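Local coordinates for protein lipid transferase CIDEC (Mus musculus, PDB 4IKG) that transfers triacylglycerol between lipid droplets, driving their fusion into a single large droplet and so favouring fat storage in white adipose tissue, at residues 39-44 and 73-78; 45-50 and 69-74; 4-9 and 60-65; 17-22 and 34-39. All coordinates share one frame; numbering follows the deposited sequence. Where two conformers were deposited one is given.

Contact 1 (39-44 and 73-78); sequences LKDKPF and LLAGAK. Unlike the reference sequence in segment 73-78: Ala75 (reference Lys), Ala77 (reference Gln).
Pro43 and Leu74 bring their backbones together with CA atoms 3.7 Å apart, and one main-chain hydrogen bond closes the approach, from Phe44 N to Leu73 O at 2.8 Å. This is the end of the ubiquitin-like CIDE-N sheet, where the loop leading into strand 45-48 meets the chain just as it leaves strand 69-73. The N-H points at the carbonyl at 150° and lies in the carbonyl plane. A weak bond from Ala75 N, within the 73-78 segment, reaches the same oxygen, so the turn that follows the strand folds back on the carbonyl that holds Phe44.

Pro43 CB comes 3.6 Å from Leu73 O, and the proline also packs on Leu30, Val33 and Gln34 of helix 26-36, which puts the loop between helix and strand. Phe44 has CG anti to the backbone N (chi1 -175°), and the ring is carried off from the 73-78 segment; of its side chain, CB alone makes the touch, 3.6 Å from Ala75 N. Ala75, which replaces the lysine of the reference sequence, is held in a left-handed backbone conformation (phi 47°) as the chain swings out into the exposed tail. Asp41 OD2 passes loosely, 4.3 Å from Ala75 CB, on an exposed side chain. Two nearer neighbours come from the residues that follow Asp41, and the alanine methyl lies near both: Ala75 CB is 3.4 Å from Lys42 O and 4.1 Å from Phe44 CB.

Contact 2 (45-50 and 69-74); sequences SLVLEE and MFMVLL
Leu73 N donates to Ser45 O at 2.7 Å, nearly straight at 171°, and Ser45 N answers to Leu73 O at 3.1 Å. This hydrogen-bonded pair opens the antiparallel ladder between strands 45-48 and 69-73 in the ubiquitin-like beta-grasp sheet of the CIDE-N domain. Val47 and Met71 repeat the reciprocal pairing, though Met71 N to Val47 O is weak, and the ladder runs one step past strand 45-48, where Glu49 N donates to Met69 O. That oxygen also accepts from a water, which is in turn weakly held by Glu50 N. The two strands run at 144° to each other.

Packing differs on the two faces. On the face of Ser45 and Val47, the Val47 and Met71 side chains lie side by side, pointing the same way, with CG1 of Val47 3.7 Å from CB of Met71; Val47 CB also meets the CD2 branch of Leu73. The other face, toward helix 26-36, carries Leu46 and Val72. Leu46 has CG anti to its backbone nitrogen (chi1 -177°), which sets both methyls against Phe70: Leu46 CD1 is 3.7 Å from Phe70 CB and Leu46 CD2 3.6 Å from Phe70 CD1, oblique to the ring. Leu48 adds a looser methyl contact to that ring.

At the far end Glu49 points its CB toward the partner strand, and its carboxylate is engaged through OE1 in a salt bridge with Arg15. The aliphatic part of the side chain crosses Met69 there, leaving Glu49 CG 3.5 Å from Met69 CG.

Contact 3 (4-9 and 60-65); sequences RARPCR and YFQALA
Arg6 reaches over the C-terminal turn of helix 58-63, its CG anti to the backbone N (chi1 -180°) and its chain bent at chi2, and grips the main-chain oxygen of Phe61: NE donates at 2.9 Å, bent to 134°, with the oxygen tilted out of the guanidinium plane, and NH1 adds a weak second bond to the same atom. NH1 also makes a long, weak bond to Ala65 O at 3.3 Å. A positive group at this end of the helix would be expected to suit its dipole.

The same end of the arginine lies over Phe61, NE above the ring centre and Arg6 CD 3.7 Å from Phe61 CZ; the guanidinium, turned 40° from the ring plane, is too far for more than a weak cation-pi attraction. Cys8 approaches the same ring obliquely, SG 3.6 Å from Phe61 CZ, a sulfur-aromatic contact.

The remaining nitrogen adds a further bond, Arg6 NH2 to Pro7 O at 2.7 Å, in the guanidinium plane. Further out, Gln62 is tied to Glu58, and Ala65 O also accepts from Thr68. The contact joins the N-terminal segment and strand 7-11, flanked by strands 18-22 and 69-73, to helix 58-63, whose Phe61 also packs against Leu46 of strand 45-48 and Val55 of strand 54-55.

Contact 4 (17-22 and 34-39); sequences VRKGIM and QDILKL
Ile21 and Ile36 meet tip to tip, each with CG1 anti to its carbonyl carbon (chi1 -57° and -68°), which brings Ile21 CG2, anti to its backbone N, against Ile36 CD1. In the ubiquitin-like CIDE-N fold this is where edge strand 18-22 packs against the last turn of helix 26-36. The closest apolar touch is Ile21 CG2 to Ile36 CD1 at 3.6 Å, and the CD1 of Ile21 in turn sits 3.7 Å from the CG2 of Ile36.

Two residues earlier, Lys19 continues the same face. Its chain runs nearly extended and then bends at chi3, crossing Ile36 obliquely: Lys19 CD lies 3.7 Å from Ile36 CG2, and the ammonium nitrogen ends beside the helix C terminus, where it makes a weak hydrogen bond to Ile36 O. The positive charge there is probably favourable to the helix dipole.

Leu37 CD2 reaches Lys19 and Val17, the leucine sliding past both in the opposite direction, with CD2 3.8 Å from Lys19 CB; the side chain also touches Val10 of strand 7-11 and Thr12. After Leu37 the chain leaves the helix, Lys38 takes a left-handed conformation, and Leu39 N returns to Gln34 O at 2.7 Å, closing the helix end. At the Val17 end the contact is a single methyl pair, Val17 CG2 against Leu37 CD2 at 3.8 Å.

How the contacts relate
From the N terminus, strand 7-11 opens contact 3, which closes on helix 58-63, about 50 residues later. Nested inside that long loop, contact 4 sets strand 18-22 against the end of helix 26-36; strands 7-11 and 18-22 are neighbours, Cys8 O probably accepting from Ile21 N. The chain then passes Leu39, shared by contacts 4 and 1, into 39-44 and strand 45-48. Contacts 1 and 2 both close late, on strand 69-73 and the segment after it, sharing Leu73 and Leu74; each crosses contact 3 and follows contact 4 in series. Together they tie both helices and four sheet strands, with contacts 1 and 3 on opposite sides of the chain's centre.

Contact 1 (39-44 and 73-78)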
loop_
_atom_site.group_PDB
_atom_site.type_symbol
_atom_site.label_atom_id
_atom_site.label_comp_id
_atom_site.label_asym_id
_atom_site.label_seq_id
_atom_site.Cartn_x
_atom_site.Cartn_y
_atom_site.Cartn_z
ATOM N N LEU A 39 -1.977 4.592 -11.505
ATOM C CA LEU A 39 -3.333 4.167 -11.160
ATOM C C LEU A 39 -4.404 5.124 -11.680
ATOM O O LEU A 39 -4.306 6.339 -11.505
ATOM C CB LEU A 39 -3.468 3.959 -9.651
ATOM C CG LEU A 39 -2.664 2.755 -9.160
ATOM C CD1 LEU A 39 -2.853 2.527 -7.674
ATOM C CD2 LEU A 39 -3.047 1.512 -9.953
ATOM N N LYS A 40 -5.425 4.559 -12.316
ATOM C CA LYS A 40 -6.485 5.340 -12.947
ATOM C C LYS A 40 -7.278 6.174 -11.947
ATOM O O LYS A 40 -7.715 7.282 -12.259
ATOM C CB LYS A 40 -7.415 4.413 -13.725
ATOM C CG LYS A 40 -6.730 3.752 -14.902
ATOM C CD LYS A 40 -7.444 2.490 -15.320
ATOM C CE LYS A 40 -7.176 2.165 -16.776
ATOM N NZ LYS A 40 -7.947 0.965 -17.200
ATOM N N ASP A 41 -7.467 5.635 -10.749
ATOM C CA ASP A 41 -8.102 6.387 -9.674
ATOM C C ASP A 41 -7.419 6.095 -8.343
ATOM O O ASP A 41 -6.853 5.019 -8.149
ATOM C CB ASP A 41 -9.606 6.100 -9.610
ATOM C CG ASP A 41 -9.931 4.632 -9.793
ATOM O OD1 ASP A 41 -9.095 3.902 -10.366
ATOM O OD2 ASP A 41 -11.030 4.211 -9.374
ATOM N N LYS A 42 -7.463 7.066 -7.436
ATOM C CA LYS A 42 -6.750 6.965 -6.167
ATOM C C LYS A 42 -7.252 5.806 -5.311
ATOM O O LYS A 42 -8.458 5.648 -5.116
ATOM C CB LYS A 42 -6.838 8.284 -5.393
ATOM C CG LYS A 42 -6.113 8.267 -4.058
ATOM C CD LYS A 42 -5.542 9.633 -3.709
ATOM C CE LYS A 42 -6.633 10.682 -3.573
ATOM N NZ LYS A 42 -6.070 12.020 -3.240
ATOM N N PRO A 43 -6.319 4.980 -4.811
ATOM C CA PRO A 43 -6.660 3.841 -3.952
ATOM C C PRO A 43 -7.312 4.314 -2.657
ATOM O O PRO A 43 -7.028 5.424 -2.204
ATOM C CB PRO A 43 -5.299 3.204 -3.652
ATOM C CG PRO A 43 -4.385 3.705 -4.716
ATOM C CD PRO A 43 -4.870 5.073 -5.058
ATOM N N PHE A 44 -8.167 3.484 -2.070
ATOM C CA PHE A 44 -8.915 3.874 -0.879
ATOM C C PHE A 44 -8.431 3.157 0.378
ATOM O O PHE A 44 -8.619 3.650 1.493
ATOM C CB PHE A 44 -10.413 3.622 -1.086
ATOM C CG PHE A 44 -11.277 4.116 0.043
ATOM C CD1 PHE A 44 -11.993 3.226 0.829
ATOM C CD2 PHE A 44 -11.369 5.470 0.321
ATOM C CE1 PHE A 44 -12.789 3.680 1.867
ATOM C CE2 PHE A 44 -12.162 5.928 1.360
ATOM C CZ PHE A 44 -12.873 5.032 2.133
ATOM N N LEU A 73 -5.709 -1.243 -2.342
ATOM C CA LEU A 73 -7.023 -1.501 -2.871
ATOM C C LEU A 73 -7.654 -0.209 -3.323
ATOM O O LEU A 73 -7.778 0.764 -2.597
ATOM C CB LEU A 73 -7.903 -2.167 -1.840
ATOM C CG LEU A 73 -8.001 -3.665 -1.911
ATOM C CD1 LEU A 73 -7.006 -4.353 -2.819
ATOM C CD2 LEU A 73 -7.852 -4.139 -0.500
ATOM N N LEU A 74 -8.065 -0.238 -4.556
ATOM C CA LEU A 74 -8.583 0.937 -5.192
ATOM C C LEU A 74 -10.079 0.945 -5.084
ATOM O O LEU A 74 -10.748 0.242 -5.818
ATOM C CB LEU A 74 -8.176 0.937 -6.676
ATOM C CG LEU A 74 -8.168 -0.348 -7.530
ATOM C CD1 LEU A 74 -6.997 -0.448 -8.492
ATOM C CD2 LEU A 74 -8.397 -1.682 -6.835
ATOM N N ALA A 75 -10.593 1.739 -4.153
ATOM C CA ALA A 75 -11.747 2.577 -4.359
ATOM C C ALA A 75 -12.909 1.836 -5.037
ATOM O O ALA A 75 -13.255 2.102 -6.178
ATOM C CB ALA A 75 -11.356 3.844 -5.096
ATOM N N GLY A 76 -13.435 0.844 -4.331
ATOM C CA GLY A 76 -14.236 -0.217 -4.887
ATOM C C GLY A 76 -14.139 -1.355 -3.880
ATOM O O GLY A 76 -14.374 -1.161 -2.676
ATOM N N ALA A 77 -13.817 -2.538 -4.401
ATOM C CA ALA A 77 -13.701 -3.782 -3.651
ATOM C C ALA A 77 -12.304 -4.323 -3.297
ATOM O O ALA A 77 -11.289 -3.815 -3.699
ATOM C CB ALA A 77 -14.516 -4.875 -4.309
ATOM N N LYS A 78 -12.361 -5.449 -2.610
ATOM C CA LYS A 78 -11.410 -6.045 -1.712
ATOM C C LYS A 78 -10.245 -6.882 -2.276
ATOM O O LYS A 78 -10.076 -7.008 -3.477
ATOM C CB LYS A 78 -12.211 -6.931 -0.778
ATOM C CG LYS A 78 -13.256 -7.775 -1.496
ATOM C CD LYS A 78 -12.759 -8.297 -2.834
ATOM C CE LYS A 78 -13.656 -9.389 -3.389
ATOM N NZ LYS A 78 -15.055 -9.277 -2.891
#

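Contact 2 (45-50 and 69-74)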
loop_
_atom_site.group_PDB
_atom_site.type_symbol
_atom_site.label_atom_id
_atom_site.label_comp_id
_atom_site.label_asym_id
_atom_site.label_seq_id
_atom_site.Cartn_x
_atom_site.Cartn_y
_atom_site.Cartn_z
ATOM N N SER A 45 -7.804 1.998 0.201
ATOM C CA SER A 45 -7.369 1.203 1.343
ATOM C C SER A 45 -6.002 0.566 1.121
ATOM O O SER A 45 -5.691 0.107 0.019
ATOM C CB SER A 45 -8.404 0.119 1.659
ATOM O OG SER A 45 -8.041 -0.619 2.812
ATOM N N LEU A 46 -5.185 0.550 2.169
ATOM C CA LEU A 46 -3.908 -0.147 2.120
ATOM C C LEU A 46 -4.053 -1.486 2.826
ATOM O O LEU A 46 -4.584 -1.556 3.937
ATOM C CB LEU A 46 -2.806 0.674 2.784
ATOM C CG LEU A 46 -1.419 0.034 2.701
ATOM C CD1 LEU A 46 -1.007 -0.144 1.247
ATOM C CD2 LEU A 46 -0.386 0.849 3.457
ATOM N N VAL A 47 -3.586 -2.550 2.184
ATOM C CA VAL A 47 -3.786 -3.885 2.727
ATOM C C VAL A 47 -2.485 -4.687 2.720
ATOM O O VAL A 47 -1.542 -4.335 2.017
ATOM C CB VAL A 47 -4.907 -4.622 1.953
ATOM C CG1 VAL A 47 -4.339 -5.705 1.037
ATOM C CG2 VAL A 47 -5.928 -5.197 2.918
ATOM N N LEU A 48 -2.421 -5.745 3.522
ATOM C CA LEU A 48 -1.266 -6.637 3.487
ATOM C C LEU A 48 -1.399 -7.643 2.339
ATOM O O LEU A 48 -2.453 -8.256 2.164
ATOM C CB LEU A 48 -1.087 -7.359 4.826
ATOM C CG LEU A 48 -0.651 -6.509 6.022
ATOM C CD1 LEU A 48 -0.279 -7.394 7.205
ATOM C CD2 LEU A 48 0.509 -5.600 5.649
ATOM N N GLU A 49 -0.332 -7.800 1.557
ATOM C CA GLU A 49 -0.324 -8.721 0.416
ATOM C C GLU A 49 -0.386 -10.171 0.878
ATOM O O GLU A 49 -0.797 -11.059 0.131
ATOM C CB GLU A 49 0.924 -8.494 -0.452
ATOM C CG GLU A 49 1.853 -9.709 -0.605
ATOM C CD GLU A 49 1.449 -10.632 -1.750
ATOM O OE1 GLU A 49 1.003 -10.125 -2.800
ATOM O OE2 GLU A 49 1.570 -11.866 -1.593
ATOM N N GLU A 50 0.018 -10.404 2.120
ATOM C CA GLU A 50 0.104 -11.759 2.644
ATOM C C GLU A 50 -1.267 -12.385 2.880
ATOM O O GLU A 50 -1.491 -13.544 2.524
ATOM C CB GLU A 50 0.927 -11.792 3.931
ATOM C CG GLU A 50 1.066 -13.181 4.527
ATOM C CD GLU A 50 1.893 -13.182 5.795
ATOM O OE1 GLU A 50 1.835 -14.178 6.545
ATOM O OE2 GLU A 50 2.604 -12.185 6.041
ATOM N N MET A 69 5.416 -6.484 2.324
ATOM C CA MET A 69 4.841 -6.262 1.003
ATOM C C MET A 69 3.391 -5.809 1.124
ATOM O O MET A 69 2.544 -6.538 1.646
ATOM C CB MET A 69 4.927 -7.531 0.153
ATOM C CG MET A 69 4.408 -7.366 -1.268
ATOM S SD MET A 69 5.376 -6.201 -2.248
ATOM C CE MET A 69 6.964 -7.034 -2.274
ATOM N N PHE A 70 3.108 -4.602 0.647
ATOM C CA PHE A 70 1.753 -4.069 0.706
ATOM C C PHE A 70 0.960 -4.371 -0.556
ATOM O O PHE A 70 1.474 -4.958 -1.510
ATOM C CB PHE A 70 1.772 -2.562 0.952
ATOM C CG PHE A 70 2.331 -2.174 2.288
ATOM C CD1 PHE A 70 1.529 -2.175 3.417
ATOM C CD2 PHE A 70 3.659 -1.807 2.416
ATOM C CE1 PHE A 70 2.043 -1.817 4.648
ATOM C CE2 PHE A 70 4.177 -1.449 3.647
ATOM C CZ PHE A 70 3.369 -1.455 4.763
ATOM N N MET A 71 -0.303 -3.963 -0.542
ATOM C CA MET A 71 -1.199 -4.147 -1.669
ATOM C C MET A 71 -2.301 -3.100 -1.595
ATOM O O MET A 71 -3.080 -3.068 -0.637
ATOM C CB MET A 71 -1.792 -5.555 -1.661
ATOM C CG MET A 71 -2.682 -5.855 -2.852
ATOM S SD MET A 71 -2.578 -7.583 -3.354
ATOM C CE MET A 71 -4.265 -7.872 -3.888
ATOM N N VAL A 72 -2.371 -2.207 -2.566
ATOM C CA VAL A 72 -3.359 -1.151 -2.487
ATOM C C VAL A 72 -4.654 -1.642 -3.010
ATOM O O VAL A 72 -4.705 -2.344 -4.007
ATOM C CB VAL A 72 -3.040 0.068 -3.333
ATOM C CG1 VAL A 72 -2.015 0.934 -2.674
ATOM C CG2 VAL A 72 -2.632 -0.340 -4.728
ATOM N N LEU A 73 -5.709 -1.243 -2.342
ATOM C CA LEU A 73 -7.023 -1.501 -2.871
ATOM C C LEU A 73 -7.654 -0.209 -3.323
ATOM O O LEU A 73 -7.778 0.764 -2.597
ATOM C CB LEU A 73 -7.903 -2.167 -1.840
ATOM C CG LEU A 73 -8.001 -3.665 -1.911
ATOM C CD1 LEU A 73 -7.006 -4.353 -2.819
ATOM C CD2 LEU A 73 -7.852 -4.139 -0.500
ATOM N N LEU A 74 -8.065 -0.238 -4.556
ATOM C CA LEU A 74 -8.583 0.937 -5.192
ATOM C C LEU A 74 -10.079 0.945 -5.084
ATOM O O LEU A 74 -10.748 0.242 -5.818
ATOM C CB LEU A 74 -8.176 0.937 -6.676
ATOM C CG LEU A 74 -8.168 -0.348 -7.530
ATOM C CD1 LEU A 74 -6.997 -0.448 -8.492
ATOM C CD2 LEU A 74 -8.397 -1.682 -6.835
HETATM O O HOH W 1 2.342 -8.883 3.301
#

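Contact 3 (4-9 and 60-65)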
loop_
_atom_site.group_PDB
_atom_site.type_symbol
_atom_site.label_atom_id
_atom_site.label_comp_id
_atom_site.label_asym_id
_atom_site.label_seq_id
_atom_site.Cartn_x
_atom_site.Cartn_y
_atom_site.Cartn_z
ATOM N N ARG A 4 10.153 11.702 9.354
ATOM C CA ARG A 4 11.023 10.557 9.115
ATOM C C ARG A 4 10.342 9.558 8.187
ATOM O O ARG A 4 9.311 8.983 8.531
ATOM C CB ARG A 4 11.392 9.878 10.435
ATOM C CG ARG A 4 12.574 8.929 10.326
ATOM C CD ARG A 4 13.849 9.686 9.988
ATOM N NE ARG A 4 14.847 8.836 9.343
ATOM C CZ ARG A 4 16.008 8.487 9.889
ATOM N NH1 ARG A 4 16.335 8.916 11.100
ATOM N NH2 ARG A 4 16.848 7.710 9.218
ATOM N N ALA A 5 10.930 9.346 7.014
ATOM C CA ALA A 5 10.318 8.501 5.990
ATOM C C ALA A 5 10.361 7.011 6.333
ATOM O O ALA A 5 10.975 6.607 7.323
ATOM C CB ALA A 5 10.963 8.758 4.637
ATOM N N ARG A 6 9.700 6.203 5.509
ATOM C CA ARG A 6 9.610 4.764 5.738
ATOM C C ARG A 6 9.523 4.011 4.414
ATOM O O ARG A 6 8.707 4.351 3.555
ATOM C CB ARG A 6 8.385 4.447 6.599
ATOM C CG ARG A 6 8.192 2.972 6.915
ATOM C CD ARG A 6 6.782 2.523 6.569
ATOM N NE ARG A 6 6.342 1.405 7.397
ATOM C CZ ARG A 6 6.621 0.131 7.146
ATOM N NH1 ARG A 6 6.177 -0.818 7.958
ATOM N NH2 ARG A 6 7.348 -0.197 6.086
ATOM N N PRO A 7 10.367 2.981 4.244
ATOM C CA PRO A 7 10.369 2.172 3.020
ATOM C C PRO A 7 9.132 1.283 2.926
ATOM O O PRO A 7 8.736 0.666 3.917
ATOM C CB PRO A 7 11.626 1.313 3.174
ATOM C CG PRO A 7 11.828 1.209 4.646
ATOM C CD PRO A 7 11.391 2.533 5.205
ATOM N N CYS A 8 8.529 1.226 1.743
ATOM C CA CYS A 8 7.320 0.438 1.538
ATOM C C CYS A 8 7.386 -0.343 0.230
ATOM O O CYS A 8 7.703 0.217 -0.818
ATOM C CB CYS A 8 6.086 1.345 1.536
ATOM S SG CYS A 8 5.858 2.332 3.035
ATOM N N ARG A 9 7.092 -1.636 0.292
ATOM C CA ARG A 9 7.041 -2.454 -0.915
ATOM C C ARG A 9 5.587 -2.642 -1.335
ATOM O O ARG A 9 4.851 -3.419 -0.723
ATOM C CB ARG A 9 7.719 -3.805 -0.687
ATOM C CG ARG A 9 9.138 -3.690 -0.144
ATOM C CD ARG A 9 9.803 -5.053 -0.007
ATOM N NE ARG A 9 11.099 -4.959 0.662
ATOM C CZ ARG A 9 11.925 -5.984 0.844
ATOM N NH1 ARG A 9 11.596 -7.191 0.404
ATOM N NH2 ARG A 9 13.083 -5.803 1.467
ATOM N N TYR A 60 0.037 1.107 13.272
ATOM C CA TYR A 60 0.243 -0.227 12.707
ATOM C C TYR A 60 1.078 -0.148 11.436
ATOM O O TYR A 60 1.896 -1.025 11.164
ATOM C CB TYR A 60 -1.098 -0.900 12.405
ATOM C CG TYR A 60 -0.995 -2.345 11.967
ATOM C CD1 TYR A 60 -0.769 -3.354 12.893
ATOM C CD2 TYR A 60 -1.143 -2.703 10.632
ATOM C CE1 TYR A 60 -0.681 -4.681 12.503
ATOM C CE2 TYR A 60 -1.058 -4.027 10.231
ATOM C CZ TYR A 60 -0.827 -5.011 11.172
ATOM O OH TYR A 60 -0.740 -6.329 10.786
ATOM N N PHE A 61 0.863 0.914 10.663
ATOM C CA PHE A 61 1.603 1.134 9.425
ATOM C C PHE A 61 3.082 1.353 9.716
ATOM O O PHE A 61 3.948 0.906 8.962
ATOM C CB PHE A 61 1.027 2.332 8.662
ATOM C CG PHE A 61 1.876 2.785 7.505
ATOM C CD1 PHE A 61 1.870 2.090 6.305
ATOM C CD2 PHE A 61 2.670 3.917 7.613
ATOM C CE1 PHE A 61 2.648 2.512 5.238
ATOM C CE2 PHE A 61 3.447 4.341 6.549
ATOM C CZ PHE A 61 3.435 3.639 5.362
ATOM N N GLN A 62 3.362 2.042 10.817
ATOM C CA GLN A 62 4.738 2.294 11.228
ATOM C C GLN A 62 5.369 1.072 11.889
ATOM O O GLN A 62 6.579 0.862 11.795
ATOM C CB GLN A 62 4.806 3.496 12.175
ATOM C CG GLN A 62 4.605 4.838 11.494
ATOM C CD GLN A 62 5.693 5.150 10.485
ATOM O OE1 GLN A 62 6.861 4.819 10.692
ATOM N NE2 GLN A 62 5.314 5.787 9.384
ATOM N N ALA A 63 4.547 0.266 12.550
ATOM C CA ALA A 63 5.053 -0.869 13.314
ATOM C C ALA A 63 5.396 -2.076 12.444
ATOM O O ALA A 63 6.168 -2.941 12.859
ATOM C CB ALA A 63 4.067 -1.260 14.395
ATOM N N LEU A 64 4.823 -2.136 11.246
ATOM C CA LEU A 64 5.075 -3.249 10.335
ATOM C C LEU A 64 6.547 -3.306 9.927
ATOM O O LEU A 64 7.234 -2.286 9.911
ATOM C CB LEU A 64 4.178 -3.151 9.098
ATOM C CG LEU A 64 2.695 -3.485 9.290
ATOM C CD1 LEU A 64 1.890 -3.113 8.054
ATOM C CD2 LEU A 64 2.511 -4.958 9.624
ATOM N N ALA A 65 7.024 -4.505 9.610
ATOM C CA ALA A 65 8.414 -4.701 9.209
ATOM C C ALA A 65 8.744 -3.910 7.947
ATOM O O ALA A 65 7.853 -3.570 7.167
ATOM C CB ALA A 65 8.701 -6.177 8.998
#

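Contact 4 (17-22 and 34-39)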
loop_
_atom_site.group_PDB
_atom_site.type_symbol
_atom_site.label_atom_id
_atom_site.label_comp_id
_atom_site.label_asym_id
_atom_site.label_seq_id
_atom_site.Cartn_x
_atom_site.Cartn_y
_atom_site.Cartn_z
ATOM N N VAL A 17 3.219 -5.643 -10.892
ATOM C CA VAL A 17 4.364 -4.795 -10.586
ATOM C C VAL A 17 4.506 -4.515 -9.087
ATOM O O VAL A 17 3.529 -4.197 -8.402
ATOM C CB VAL A 17 4.346 -3.480 -11.424
ATOM C CG1 VAL A 17 3.052 -3.369 -12.228
ATOM C CG2 VAL A 17 4.555 -2.249 -10.547
ATOM N N ARG A 18 5.727 -4.671 -8.582
ATOM C CA ARG A 18 6.046 -4.342 -7.198
ATOM C C ARG A 18 7.047 -3.198 -7.186
ATOM O O ARG A 18 8.068 -3.250 -7.874
ATOM C CB ARG A 18 6.632 -5.556 -6.479
ATOM C CG ARG A 18 5.637 -6.681 -6.253
ATOM C CD ARG A 18 6.334 -8.027 -6.221
ATOM N NE ARG A 18 7.172 -8.217 -7.402
ATOM C CZ ARG A 18 6.716 -8.595 -8.591
ATOM N NH1 ARG A 18 5.422 -8.824 -8.767
ATOM N NH2 ARG A 18 7.554 -8.742 -9.607
ATOM N N LYS A 19 6.757 -2.164 -6.405
ATOM C CA LYS A 19 7.595 -0.974 -6.399
ATOM C C LYS A 19 7.927 -0.468 -4.999
ATOM O O LYS A 19 7.107 -0.562 -4.080
ATOM C CB LYS A 19 6.931 0.127 -7.228
ATOM C CG LYS A 19 7.902 1.108 -7.853
ATOM C CD LYS A 19 7.221 1.964 -8.908
ATOM C CE LYS A 19 6.979 1.189 -10.196
ATOM N NZ LYS A 19 6.453 2.067 -11.279
ATOM N N GLY A 20 9.136 0.066 -4.850
ATOM C CA GLY A 20 9.584 0.616 -3.585
ATOM C C GLY A 20 9.253 2.091 -3.471
ATOM O O GLY A 20 9.609 2.888 -4.343
ATOM N N ILE A 21 8.560 2.453 -2.397
ATOM C CA ILE A 21 8.124 3.824 -2.190
ATOM C C ILE A 21 8.440 4.291 -0.778
ATOM O O ILE A 21 8.070 3.642 0.200
ATOM C CB ILE A 21 6.607 3.966 -2.417
ATOM C CG1 ILE A 21 6.223 3.488 -3.821
ATOM C CG2 ILE A 21 6.170 5.407 -2.202
ATOM C CD1 ILE A 21 4.733 3.420 -4.061
ATOM N N MET A 22 9.132 5.419 -0.672
ATOM C CA MET A 22 9.349 6.036 0.627
ATOM C C MET A 22 8.077 6.762 1.054
ATOM O O MET A 22 7.549 7.590 0.310
ATOM C CB MET A 22 10.533 7.001 0.577
ATOM C CG MET A 22 11.857 6.321 0.274
ATOM S SD MET A 22 12.205 4.961 1.411
ATOM C CE MET A 22 12.289 5.837 2.975
ATOM N N GLN A 34 -0.816 6.340 -6.228
ATOM C CA GLN A 34 -1.636 6.531 -7.429
ATOM C C GLN A 34 -0.796 6.951 -8.631
ATOM O O GLN A 34 -0.901 6.366 -9.705
ATOM C CB GLN A 34 -2.755 7.554 -7.197
ATOM C CG GLN A 34 -3.639 7.784 -8.427
ATOM C CD GLN A 34 -4.584 8.967 -8.277
ATOM O OE1 GLN A 34 -4.345 9.874 -7.478
ATOM N NE2 GLN A 34 -5.663 8.964 -9.052
ATOM N N ASP A 35 0.036 7.970 -8.440
ATOM C CA ASP A 35 0.896 8.469 -9.508
ATOM C C ASP A 35 2.197 7.681 -9.630
ATOM O O ASP A 35 2.866 7.741 -10.664
ATOM C CB ASP A 35 1.187 9.963 -9.326
ATOM C CG ASP A 35 0.105 10.846 -9.918
ATOM O OD1 ASP A 35 -0.500 10.444 -10.935
ATOM O OD2 ASP A 35 -0.135 11.942 -9.373
ATOM N N ILE A 36 2.564 6.943 -8.587
ATOM C CA ILE A 36 3.767 6.119 -8.668
ATOM C C ILE A 36 3.521 4.811 -9.442
ATOM O O ILE A 36 4.350 4.400 -10.257
ATOM C CB ILE A 36 4.389 5.847 -7.276
ATOM C CG1 ILE A 36 4.964 7.142 -6.697
ATOM C CG2 ILE A 36 5.484 4.801 -7.367
ATOM C CD1 ILE A 36 5.835 6.953 -5.474
ATOM N N LEU A 37 2.369 4.184 -9.210
ATOM C CA LEU A 37 2.031 2.895 -9.823
ATOM C C LEU A 37 1.175 3.006 -11.086
ATOM O O LEU A 37 0.657 1.999 -11.572
ATOM C CB LEU A 37 1.295 2.005 -8.816
ATOM C CG LEU A 37 2.131 1.304 -7.751
ATOM C CD1 LEU A 37 1.312 0.234 -7.047
ATOM C CD2 LEU A 37 3.366 0.702 -8.391
ATOM N N LYS A 38 1.029 4.222 -11.609
ATOM C CA LYS A 38 0.128 4.494 -12.734
ATOM C C LYS A 38 -1.291 3.987 -12.471
ATOM O O LYS A 38 -1.756 3.061 -13.138
ATOM C CB LYS A 38 0.661 3.891 -14.044
ATOM C CG LYS A 38 1.653 4.759 -14.810
ATOM C CD LYS A 38 1.892 4.191 -16.207
ATOM C CE LYS A 38 2.393 5.256 -17.173
ATOM N NZ LYS A 38 1.511 6.455 -17.171
ATOM N N LEU A 39 -1.977 4.592 -11.505
ATOM C CA LEU A 39 -3.333 4.167 -11.160
ATOM C C LEU A 39 -4.404 5.124 -11.680
ATOM O O LEU A 39 -4.306 6.339 -11.505
ATOM C CB LEU A 39 -3.468 3.959 -9.651
ATOM C CG LEU A 39 -2.664 2.755 -9.160
ATOM C CD1 LEU A 39 -2.853 2.527 -7.674
ATOM C CD2 LEU A 39 -3.047 1.512 -9.953
#